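Local atomic coordinates of nitrogen regulatory protein P-II (Thiomonas intermedia, PDB entry 5D4N), a protein that probably acts as a carboxysome-associated PII-like signalling regulator that binds adenine nucleotides and responds to bicarbonate. Residues K10-I15 and A68-E73; Y36-N41 and A62-I67; I4-L9 and D97-R102; D26-A31 and G76-G81. All coordinates share one frame; numbering follows the deposited sequence. Where two conformers were deposited one is given.

Contact 1: residues K10-I15 and A68-E73; sequences KKLEII and AAVPEE. With AMP (adenosine monophosphate), chain F.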
# COMPACT_ATOMS: atom_id res chain seq x y z
N LYS A 10 -12.35 5.82 1.94
CA LYS A 10 -11.79 5.02 0.84
C LYS A 10 -10.33 5.41 0.69
O LYS A 10 -9.94 6.51 1.11
CB LYS A 10 -12.56 5.32 -0.46
CG LYS A 10 -14.06 4.93 -0.40
CD LYS A 10 -14.27 3.42 -0.43
CE LYS A 10 -15.76 3.13 -0.30
NZ LYS A 10 -16.08 1.70 -0.47
N LYS A 11 -9.49 4.51 0.16
CA LYS A 11 -8.10 4.86 -0.08
C LYS A 11 -7.76 4.41 -1.48
O LYS A 11 -7.91 3.23 -1.81
CB LYS A 11 -7.16 4.18 0.92
CG LYS A 11 -5.74 4.79 0.92
CD LYS A 11 -4.71 3.83 1.51
CE LYS A 11 -4.34 2.70 0.58
NZ LYS A 11 -3.28 1.84 1.21
N LEU A 12 -7.33 5.36 -2.29
CA LEU A 12 -6.91 5.02 -3.65
C LEU A 12 -5.42 4.78 -3.68
O LEU A 12 -4.65 5.47 -3.01
CB LEU A 12 -7.19 6.19 -4.61
CG LEU A 12 -8.64 6.70 -4.68
CD1 LEU A 12 -8.76 7.79 -5.75
CD2 LEU A 12 -9.59 5.60 -4.94
N GLU A 13 -5.00 3.81 -4.50
CA GLU A 13 -3.59 3.63 -4.85
C GLU A 13 -3.58 3.85 -6.37
O GLU A 13 -4.26 3.11 -7.10
CB GLU A 13 -3.07 2.22 -4.55
CG GLU A 13 -2.89 2.07 -3.04
CD GLU A 13 -2.39 0.71 -2.58
OE1 GLU A 13 -2.36 -0.24 -3.39
OE2 GLU A 13 -2.05 0.60 -1.38
N ILE A 14 -2.92 4.92 -6.83
CA ILE A 14 -2.93 5.30 -8.26
C ILE A 14 -1.52 5.10 -8.76
O ILE A 14 -0.62 5.80 -8.30
CB ILE A 14 -3.35 6.76 -8.40
CG1 ILE A 14 -4.73 7.01 -7.77
CG2 ILE A 14 -3.32 7.18 -9.90
CD1 ILE A 14 -4.97 8.53 -7.41
N ILE A 15 -1.31 4.12 -9.65
CA ILE A 15 0.04 3.80 -10.12
C ILE A 15 0.17 4.27 -11.54
O ILE A 15 -0.63 3.89 -12.38
CB ILE A 15 0.34 2.28 -9.98
CG1 ILE A 15 0.18 1.84 -8.48
CG2 ILE A 15 1.75 2.00 -10.54
CD1 ILE A 15 0.11 0.29 -8.23
N ALA A 68 -4.06 8.05 -1.81
CA ALA A 68 -4.93 9.14 -1.45
C ALA A 68 -6.14 8.67 -0.69
O ALA A 68 -6.96 7.95 -1.25
CB ALA A 68 -5.35 9.90 -2.71
N ALA A 69 -6.23 9.04 0.62
CA ALA A 69 -7.42 8.73 1.42
C ALA A 69 -8.45 9.79 1.10
O ALA A 69 -8.18 10.99 1.23
CB ALA A 69 -7.08 8.75 2.92
N VAL A 70 -9.63 9.33 0.68
CA VAL A 70 -10.71 10.23 0.26
C VAL A 70 -12.05 9.77 0.80
O VAL A 70 -12.29 8.57 0.93
CB VAL A 70 -10.76 10.31 -1.29
CG1 VAL A 70 -9.43 10.76 -1.87
CG2 VAL A 70 -11.19 9.00 -1.96
N PRO A 71 -12.99 10.71 1.01
CA PRO A 71 -14.36 10.31 1.36
C PRO A 71 -14.96 9.54 0.17
O PRO A 71 -14.59 9.81 -0.98
CB PRO A 71 -15.09 11.66 1.53
CG PRO A 71 -14.03 12.69 1.62
CD PRO A 71 -12.87 12.18 0.85
N GLU A 72 -15.88 8.59 0.43
CA GLU A 72 -16.48 7.80 -0.64
C GLU A 72 -17.09 8.66 -1.77
O GLU A 72 -16.99 8.28 -2.94
CB GLU A 72 -17.50 6.79 -0.09
CG GLU A 72 -18.00 5.82 -1.16
CD GLU A 72 -19.02 4.76 -0.77
OE1 GLU A 72 -19.33 4.64 0.44
OE2 GLU A 72 -19.49 4.04 -1.68
N GLU A 73 -17.70 9.82 -1.42
CA GLU A 73 -18.32 10.70 -2.41
C GLU A 73 -17.35 11.25 -3.48
O GLU A 73 -17.80 11.68 -4.55
CB GLU A 73 -19.15 11.82 -1.76
CG GLU A 73 -18.40 12.70 -0.77
CD GLU A 73 -18.40 12.28 0.69
OE1 GLU A 73 -18.39 11.05 0.97
OE2 GLU A 73 -18.27 13.18 1.54
P AMP F . -0.87 16.38 7.59
O1P AMP F . -2.16 16.95 7.02
O2P AMP F . 0.13 17.50 7.78
O3P AMP F . -1.06 15.52 8.80
O5' AMP F . -0.22 15.48 6.42
C5' AMP F . 1.07 14.86 6.63
C4' AMP F . 1.27 13.81 5.57
O4' AMP F . 0.30 12.77 5.72
C3' AMP F . 1.07 14.31 4.14
O3' AMP F . 2.20 15.02 3.65
C2' AMP F . 0.83 12.98 3.41
O2' AMP F . 2.07 12.33 3.20
C1' AMP F . -0.02 12.22 4.45
N9 AMP F . -1.45 12.40 4.23
C8 AMP F . -2.27 13.37 4.77
N7 AMP F . -3.51 13.32 4.33
C5 AMP F . -3.49 12.27 3.43
C6 AMP F . -4.49 11.71 2.61
N6 AMP F . -5.76 12.18 2.56
N1 AMP F . -4.16 10.64 1.84
C2 AMP F . -2.90 10.18 1.89
N3 AMP F . -1.86 10.65 2.59
C4 AMP F . -2.24 11.69 3.36

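Contact 2: residues Y36-N41 and A62-I67; sequences YTIVGN and ALIMII. With AMP (adenosine monophosphate), chain F.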
# COMPACT_ATOMS: atom_id res chain seq x y z
N TYR A 36 -2.21 13.62 0.10
CA TYR A 36 -1.81 12.44 -0.63
C TYR A 36 -0.37 12.13 -0.31
O TYR A 36 0.36 13.01 0.16
CB TYR A 36 -2.04 12.56 -2.16
CG TYR A 36 -1.40 13.77 -2.80
CD1 TYR A 36 -0.03 13.81 -3.05
CD2 TYR A 36 -2.16 14.87 -3.19
CE1 TYR A 36 0.57 14.91 -3.66
CE2 TYR A 36 -1.58 15.97 -3.81
CZ TYR A 36 -0.21 16.00 -4.03
OH TYR A 36 0.36 17.08 -4.65
N THR A 37 0.02 10.86 -0.49
CA THR A 37 1.39 10.42 -0.25
C THR A 37 1.91 9.76 -1.51
O THR A 37 1.17 9.00 -2.12
CB THR A 37 1.39 9.43 0.93
OG1 THR A 37 0.94 10.13 2.10
CG2 THR A 37 2.79 8.86 1.19
N ILE A 38 3.14 10.05 -1.91
CA ILE A 38 3.68 9.50 -3.16
C ILE A 38 4.86 8.61 -2.87
O ILE A 38 5.81 9.01 -2.18
CB ILE A 38 4.06 10.64 -4.13
CG1 ILE A 38 2.85 11.60 -4.37
CG2 ILE A 38 4.56 10.02 -5.47
CD1 ILE A 38 3.08 12.72 -5.32
N VAL A 39 4.76 7.35 -3.34
CA VAL A 39 5.83 6.35 -3.23
C VAL A 39 6.53 6.42 -4.58
O VAL A 39 5.92 6.16 -5.62
CB VAL A 39 5.26 4.94 -2.97
CG1 VAL A 39 6.40 3.95 -2.74
CG2 VAL A 39 4.28 4.94 -1.77
N GLY A 40 7.80 6.77 -4.57
CA GLY A 40 8.50 6.96 -5.83
C GLY A 40 9.37 5.80 -6.23
O GLY A 40 9.52 4.83 -5.48
N ASN A 41 9.99 5.94 -7.45
CA ASN A 41 10.97 5.01 -8.01
C ASN A 41 10.50 3.55 -7.96
O ASN A 41 11.17 2.67 -7.45
CB ASN A 41 12.34 5.20 -7.31
CG ASN A 41 13.50 4.53 -8.02
OD1 ASN A 41 13.77 4.77 -9.21
ND2 ASN A 41 14.23 3.67 -7.31
N ALA A 62 10.30 7.73 -13.46
CA ALA A 62 9.99 6.40 -12.95
C ALA A 62 8.52 6.29 -12.50
O ALA A 62 7.88 7.33 -12.20
CB ALA A 62 10.92 6.05 -11.79
N LEU A 63 7.98 5.06 -12.48
CA LEU A 63 6.62 4.82 -11.98
C LEU A 63 6.52 5.33 -10.56
O LEU A 63 7.48 5.25 -9.79
CB LEU A 63 6.23 3.33 -11.94
CG LEU A 63 5.89 2.62 -13.22
CD1 LEU A 63 5.64 1.14 -12.91
CD2 LEU A 63 4.65 3.19 -13.90
N ILE A 64 5.34 5.84 -10.22
CA ILE A 64 5.06 6.27 -8.85
C ILE A 64 3.72 5.70 -8.42
O ILE A 64 2.91 5.29 -9.27
CB ILE A 64 5.04 7.84 -8.71
CG1 ILE A 64 3.90 8.46 -9.60
CG2 ILE A 64 6.39 8.45 -9.02
CD1 ILE A 64 3.67 9.94 -9.37
N MET A 65 3.48 5.68 -7.11
CA MET A 65 2.18 5.30 -6.59
C MET A 65 1.71 6.42 -5.72
O MET A 65 2.40 6.80 -4.76
CB MET A 65 2.23 3.99 -5.77
CG MET A 65 0.89 3.65 -5.19
SD MET A 65 0.82 2.00 -4.43
CE MET A 65 2.01 2.21 -3.05
N ILE A 66 0.54 6.98 -6.06
CA ILE A 66 -0.03 8.06 -5.26
C ILE A 66 -1.07 7.41 -4.37
O ILE A 66 -1.98 6.73 -4.88
CB ILE A 66 -0.67 9.14 -6.17
CG1 ILE A 66 0.39 9.75 -7.09
CG2 ILE A 66 -1.33 10.21 -5.27
CD1 ILE A 66 -0.21 10.67 -8.22
N ILE A 67 -0.95 7.60 -3.05
CA ILE A 67 -1.88 7.02 -2.09
C ILE A 67 -2.74 8.18 -1.65
O ILE A 67 -2.22 9.19 -1.15
CB ILE A 67 -1.12 6.44 -0.86
CG1 ILE A 67 -0.18 5.30 -1.28
CG2 ILE A 67 -2.12 5.98 0.22
CD1 ILE A 67 0.82 4.93 -0.13
P AMP F . -0.87 16.38 7.59
O1P AMP F . -2.16 16.95 7.02
O2P AMP F . 0.13 17.50 7.78
O3P AMP F . -1.06 15.52 8.80
O5' AMP F . -0.22 15.48 6.42
C5' AMP F . 1.07 14.86 6.63
C4' AMP F . 1.27 13.81 5.57
O4' AMP F . 0.30 12.77 5.72
C3' AMP F . 1.07 14.31 4.14
O3' AMP F . 2.20 15.02 3.65
C2' AMP F . 0.83 12.98 3.41
O2' AMP F . 2.07 12.33 3.20
C1' AMP F . -0.02 12.22 4.45
N9 AMP F . -1.45 12.40 4.23
C8 AMP F . -2.27 13.37 4.77
N7 AMP F . -3.51 13.32 4.33
C5 AMP F . -3.49 12.27 3.43
C6 AMP F . -4.49 11.71 2.61
N6 AMP F . -5.76 12.18 2.56
N1 AMP F . -4.16 10.64 1.84
C2 AMP F . -2.90 10.18 1.89
N3 AMP F . -1.86 10.65 2.59
C4 AMP F . -2.24 11.69 3.36

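Contact 3: residues I4-L9 and D97-R102; sequences IKLYPL and DIQVGR. With ACT (acetate ion), chain E.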
# COMPACT_ATOMS: atom_id res chain seq x y z
N ILE A 4 -11.05 5.53 20.95
CA ILE A 4 -10.87 6.22 19.67
C ILE A 4 -11.91 5.69 18.69
O ILE A 4 -11.83 4.51 18.32
CB ILE A 4 -9.43 6.08 19.08
CG1 ILE A 4 -8.32 6.60 20.03
CG2 ILE A 4 -9.32 6.68 17.65
CD1 ILE A 4 -8.27 8.12 20.25
N LYS A 5 -12.82 6.55 18.21
CA LYS A 5 -13.84 6.11 17.26
C LYS A 5 -13.20 6.02 15.89
O LYS A 5 -12.29 6.81 15.58
CB LYS A 5 -15.02 7.08 17.23
CG LYS A 5 -16.28 6.51 16.57
CD LYS A 5 -17.49 7.40 16.77
CE LYS A 5 -18.56 7.11 15.74
NZ LYS A 5 -19.72 8.03 15.88
N LEU A 6 -13.60 5.02 15.11
CA LEU A 6 -13.14 4.84 13.73
C LEU A 6 -14.29 5.10 12.79
O LEU A 6 -15.46 4.82 13.12
CB LEU A 6 -12.54 3.45 13.53
CG LEU A 6 -11.18 3.22 14.22
CD1 LEU A 6 -10.72 1.77 14.03
CD2 LEU A 6 -10.09 4.13 13.61
N TYR A 7 -13.96 5.65 11.61
CA TYR A 7 -14.94 6.05 10.61
C TYR A 7 -14.53 5.51 9.26
O TYR A 7 -13.33 5.46 8.96
CB TYR A 7 -14.97 7.57 10.54
CG TYR A 7 -15.38 8.22 11.84
CD1 TYR A 7 -14.45 8.48 12.84
CD2 TYR A 7 -16.69 8.63 12.04
CE1 TYR A 7 -14.81 9.15 14.01
CE2 TYR A 7 -17.06 9.32 13.20
CZ TYR A 7 -16.12 9.56 14.19
OH TYR A 7 -16.50 10.22 15.34
N PRO A 8 -15.48 5.12 8.40
CA PRO A 8 -15.08 4.57 7.09
C PRO A 8 -14.62 5.64 6.10
O PRO A 8 -15.12 6.78 6.07
CB PRO A 8 -16.36 3.90 6.59
CG PRO A 8 -17.45 4.68 7.24
CD PRO A 8 -16.95 5.09 8.58
N LEU A 9 -13.67 5.26 5.26
CA LEU A 9 -13.20 6.15 4.20
C LEU A 9 -12.72 5.24 3.08
O LEU A 9 -12.67 4.02 3.26
CB LEU A 9 -12.02 7.00 4.69
CG LEU A 9 -11.94 8.47 4.25
CD1 LEU A 9 -12.97 9.37 4.92
CD2 LEU A 9 -10.55 9.02 4.49
N ASP A 97 -11.16 -0.03 1.05
CA ASP A 97 -11.94 0.46 2.17
C ASP A 97 -10.92 0.59 3.30
O ASP A 97 -10.08 -0.29 3.50
CB ASP A 97 -13.00 -0.57 2.57
CG ASP A 97 -14.19 -0.52 1.66
OD1 ASP A 97 -14.61 0.58 1.31
OD2 ASP A 97 -14.76 -1.58 1.38
N ILE A 98 -10.98 1.70 4.02
CA ILE A 98 -10.16 1.85 5.22
C ILE A 98 -10.99 2.50 6.31
O ILE A 98 -12.12 2.93 6.07
CB ILE A 98 -8.87 2.71 4.95
CG1 ILE A 98 -9.25 4.13 4.46
CG2 ILE A 98 -7.91 2.00 3.94
CD1 ILE A 98 -8.12 5.23 4.60
N GLN A 99 -10.39 2.61 7.49
CA GLN A 99 -10.99 3.32 8.61
C GLN A 99 -9.99 4.35 9.08
O GLN A 99 -8.77 4.13 9.02
CB GLN A 99 -11.32 2.36 9.75
CG GLN A 99 -12.43 1.39 9.43
CD GLN A 99 -12.62 0.47 10.61
OE1 GLN A 99 -11.87 -0.50 10.83
NE2 GLN A 99 -13.59 0.79 11.45
N VAL A 100 -10.51 5.49 9.55
CA VAL A 100 -9.66 6.57 10.05
C VAL A 100 -10.26 7.06 11.36
O VAL A 100 -11.45 6.89 11.62
CB VAL A 100 -9.53 7.75 9.05
CG1 VAL A 100 -8.84 7.30 7.74
CG2 VAL A 100 -10.90 8.38 8.72
N GLY A 101 -9.44 7.75 12.13
CA GLY A 101 -9.96 8.33 13.37
C GLY A 101 -10.49 9.74 13.23
O GLY A 101 -11.26 10.17 14.10
N ARG A 102 -10.03 10.50 12.20
CA ARG A 102 -10.38 11.91 12.10
C ARG A 102 -10.99 12.27 10.73
O ARG A 102 -10.29 12.79 9.86
CB ARG A 102 -9.15 12.76 12.41
CG ARG A 102 -8.59 12.49 13.81
CD ARG A 102 -7.22 13.08 13.98
NE ARG A 102 -6.25 12.37 13.14
CZ ARG A 102 -4.96 12.69 13.09
NH1 ARG A 102 -4.49 13.70 13.83
NH2 ARG A 102 -4.14 12.04 12.28
C ACT E . -6.57 9.29 11.25
O ACT E . -6.86 8.11 10.91
OXT ACT E . -7.28 10.15 11.79
CH3 ACT E . -5.24 9.71 10.92
O HOH W 1 -11.39 9.15 16.60
O HOH W 2 -14.76 2.26 3.79

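Contact 4: residues D26-A31 and G76-G81; sequences DLLDRA and GPLLEG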
# COMPACT_ATOMS: atom_id res chain seq x y z
N ASP A 26 -3.22 17.27 -9.77
CA ASP A 26 -4.18 18.32 -10.11
C ASP A 26 -5.62 17.79 -10.03
O ASP A 26 -6.48 18.51 -9.54
CB ASP A 26 -3.93 18.88 -11.51
CG ASP A 26 -2.78 19.85 -11.63
OD1 ASP A 26 -2.23 20.28 -10.57
OD2 ASP A 26 -2.43 20.19 -12.77
N LEU A 27 -5.88 16.55 -10.51
CA LEU A 27 -7.22 15.96 -10.36
C LEU A 27 -7.59 15.82 -8.90
O LEU A 27 -8.73 16.10 -8.51
CB LEU A 27 -7.30 14.57 -11.00
CG LEU A 27 -7.45 14.53 -12.52
CD1 LEU A 27 -7.60 13.08 -12.98
CD2 LEU A 27 -8.62 15.38 -13.00
N LEU A 28 -6.64 15.36 -8.08
CA LEU A 28 -6.92 15.21 -6.65
C LEU A 28 -7.21 16.56 -6.01
O LEU A 28 -8.20 16.68 -5.31
CB LEU A 28 -5.77 14.51 -5.92
CG LEU A 28 -5.43 13.09 -6.40
CD1 LEU A 28 -4.15 12.62 -5.76
CD2 LEU A 28 -6.56 12.12 -6.11
N ASP A 29 -6.36 17.57 -6.26
CA ASP A 29 -6.56 18.92 -5.69
C ASP A 29 -7.91 19.48 -6.07
O ASP A 29 -8.64 19.99 -5.20
CB ASP A 29 -5.42 19.88 -6.09
CG ASP A 29 -4.07 19.51 -5.52
OD1 ASP A 29 -4.02 18.66 -4.59
OD2 ASP A 29 -3.04 20.01 -6.06
N ARG A 30 -8.26 19.36 -7.36
CA ARG A 30 -9.52 19.88 -7.89
C ARG A 30 -10.75 19.24 -7.25
O ARG A 30 -11.71 19.93 -6.91
CB ARG A 30 -9.56 19.76 -9.42
CG ARG A 30 -10.90 20.15 -10.06
CD ARG A 30 -11.31 21.62 -9.85
NE ARG A 30 -10.29 22.58 -10.30
CZ ARG A 30 -10.05 22.87 -11.57
NH1 ARG A 30 -10.74 22.28 -12.54
NH2 ARG A 30 -9.10 23.74 -11.89
N ALA A 31 -10.72 17.92 -7.06
CA ALA A 31 -11.82 17.18 -6.45
C ALA A 31 -12.01 17.48 -4.97
O ALA A 31 -13.05 17.14 -4.40
CB ALA A 31 -11.60 15.70 -6.66
N GLY A 76 -16.22 8.39 -7.29
CA GLY A 76 -16.84 8.48 -8.61
C GLY A 76 -16.28 9.61 -9.46
O GLY A 76 -15.73 9.34 -10.53
N PRO A 77 -16.31 10.87 -8.95
CA PRO A 77 -15.75 11.99 -9.73
C PRO A 77 -14.26 11.83 -10.08
O PRO A 77 -13.85 12.16 -11.21
CB PRO A 77 -16.00 13.20 -8.83
CG PRO A 77 -17.20 12.81 -8.00
CD PRO A 77 -16.95 11.36 -7.71
N LEU A 78 -13.48 11.25 -9.14
CA LEU A 78 -12.06 11.01 -9.37
C LEU A 78 -11.84 9.98 -10.45
O LEU A 78 -11.05 10.23 -11.36
CB LEU A 78 -11.33 10.58 -8.08
CG LEU A 78 -10.97 11.75 -7.15
CD1 LEU A 78 -10.46 11.25 -5.83
CD2 LEU A 78 -10.01 12.71 -7.82
N LEU A 79 -12.56 8.85 -10.38
CA LEU A 79 -12.42 7.78 -11.38
C LEU A 79 -12.86 8.25 -12.76
O LEU A 79 -12.22 7.88 -13.73
CB LEU A 79 -13.17 6.52 -10.97
CG LEU A 79 -12.60 5.80 -9.74
CD1 LEU A 79 -13.41 4.57 -9.45
CD2 LEU A 79 -11.13 5.44 -9.91
N GLU A 80 -13.88 9.11 -12.81
CA GLU A 80 -14.37 9.73 -14.05
C GLU A 80 -13.26 10.57 -14.68
O GLU A 80 -13.08 10.52 -15.90
CB GLU A 80 -15.62 10.57 -13.77
CG GLU A 80 -16.88 9.74 -13.65
CD GLU A 80 -18.08 10.45 -13.05
OE1 GLU A 80 -18.29 11.65 -13.36
OE2 GLU A 80 -18.82 9.81 -12.27
N GLY A 81 -12.48 11.25 -13.82
CA GLY A 81 -11.36 12.07 -14.24
C GLY A 81 -10.19 11.24 -14.73
O GLY A 81 -9.51 11.62 -15.68

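Contact 1: residues K10-I15 and A68-E73
K10 sets its CE over one face of the E72 carboxylate, 3.7 Å from E72 CD and almost squarely above the plane, while its CG lies along E72 CA and CB. The two side chains run side by side, pointing the same way, because the lysine bends at its second torsion (chi2 -72°) while the glutamate is fully extended. K10 NZ stays beyond salt-bridge range of E72 OE2 and pairs instead with D97. The carboxylate of E13 is met differently, K11 NZ approaching OE2 on the anti side at 3.1 Å and well out of the carboxylate plane; the same ammonium also reaches E13 of the third subunit. A third flat group, the adenine of AMP, is hydrogen-bonded at its N1/N6 edge by the backbone of A69, whose CB also packs beside N1 and N6. A69 N donates to AMP N1 at 2.9 Å, nearly straight at 174°, and AMP N6 donates to A69 O at 3.0 Å. A69 can do this because, opposite K11 in a non-hydrogen-bonded pair, it turns its N and O outward. The ladder joins strands 7-17 and 63-70; helix 72-88 packs on its L12 and V70 face, and strand 92-100 continues the sheet beyond K11.

Contact 2: residues Y36-N41 and A62-I67
T37 and I67 form the hydrogen-bonded pair nearest the nucleotide, I67 N reaching T37 O at 2.7 Å and T37 N returning a bond to I67 O. Fixing this backbone sets the threonine hydroxyl against AMP, where it is gripped from two directions: T37 OG1 donates to AMP N3 at 2.9 Å and accepts from AMP O2' at 2.7 Å. One hydroxyl thus reads base and ribose together. The first torsion (chi1 -63°) places OG1 beside the backbone N, facing the nucleotide, with CG2 anti to that N.

The next shell is apolar. On the face of T37, V39 CG2 lies 3.8 Å from both M65 CE and I67 CD1; M65 runs alongside the valine, its methyl bent over by chi3 of 64°, whereas I67 comes in at a slant. On the other face I38 CG1 lies alongside I66 CG1 at 4.1 Å, I38 CG2 touches I64 CB at 3.9 Å, and Y36 CB rests on I66 CG2. V39 and M65 form a second hydrogen-bonded pair, carrying the register past these contacts.

Strand 63-70 is held between 36-46 and 7-17, in the order expected of the ferredoxin-like PII fold, I66 bonding through its backbone to I14. Helix 21-31 covers Y36, I64 and I66, while Y36, T37 and I38 extend the sheet into the third subunit.

Contact 3: residues I4-L9 and D97-R102
L9 and V100 mark the compact part of this contact: L9 CD2 lies 4.1 Å from V100 CG1, while L9 CB rests on I98 CG1 at 4.0 Å. Two hydrogen-bonded pairs, Y7 with V100 and L9 with I98, hold the backbones together, with I98 N to L9 O almost straight at 175°. V100 O, besides accepting from Y7 N, lies in the plane of the tyrosine ring at its edge, 3.6 Å from Y7 CD1.

Beyond Y7 the ladder gives way to water and ion. One water donates to both K5 O and G101 O, bridging the two segments where no direct hydrogen bond joins them; at the opposite end another joins L9 O to D97 OD1, whose main partner is the ammonium of K10. Acetate, probably from the crystallisation liquor, occupies the turn after V100. G101 N donates to acetate O at 2.9 Å. R102 NE donates to acetate OXT at 2.8 Å, and R102 N adds a weak bond to OXT. Such a carboxylate grip is consistent with a place for bicarbonate, a ligand of this protein. A leucine in place of R102 would probably leave OXT with only the weak backbone bond among those described, the acetate then depending chiefly on G101 N.

Strand 92-100 here flanks 7-17, whose other neighbour, 63-70, brings A69 against L9 and I98; the third subunit packs on L6, I98 and Q99.

Contact 4: residues D26-A31 and G76-G81
L78 reaches across from its helix and sends CD2 against L28 CD2, A31 CB and the carbonyl of L27, while its CD1 meets L28 alone. Its side chain crosses that of L28 at about a right angle, L78 CD2 lying 3.9 Å from L28 CD2. L78 CD2 also meets A31 CB at 3.6 Å and comes within 3.7 Å of L27 O, a carbonyl already engaged by A31 N one turn on. The branch is thus seated in the hollow formed by L27, L28 and A31. The CB of L28 starts out away from the other helix, but with CG anti to the carbonyl carbon (chi1 -60°) the leucine swings its CD2 back to the meeting point.

L27 takes the other approach. Its CD1 lies over the backbone of G81, 3.6 Å from G81 O, and a beta carbon on that glycine would be tight against the methyl. Bare backbone at G81 lets the leucine come this near. The helices, whose segment axes approach to 10.2 Å and run roughly antiparallel at 148°, therefore touch through a few side chains rather than along a broad seam.

L28 and L78 also reach the sheet, L28 on I14 and I66, L78 on L12 and V70. An alanine in place of L78 would probably open a gap between the two helices and leave A31 CB and L28 CD2 without their contact across it.

No hydrogen bond or salt bridge joins the segments, so the pairing of the two helices here rests on dispersion and the burial of apolar surface, with shape rather than directed polar bonds setting the fit.

From the N terminus, I4-L9 waits longest for its partner: contact 3 closes the widest loop, bringing in D97-R102 and enclosing the other three contacts. K10-I15 follows on the same strand and closes contact 1 with A68-E73. D26-A31, on the first helix, finds G76-G81 only after contact 1 has closed, so contacts 1 and 4 cross. Contact 2, Y36-N41 with A62-I67, closes the shortest loop and falls within all the others. Contacts 1, 2 and 3 tie four strands of one antiparallel sheet together; contact 4 joins the two helices packed on it, touching contact 1 through L28 and L78 and contact 2 through L28 and D29.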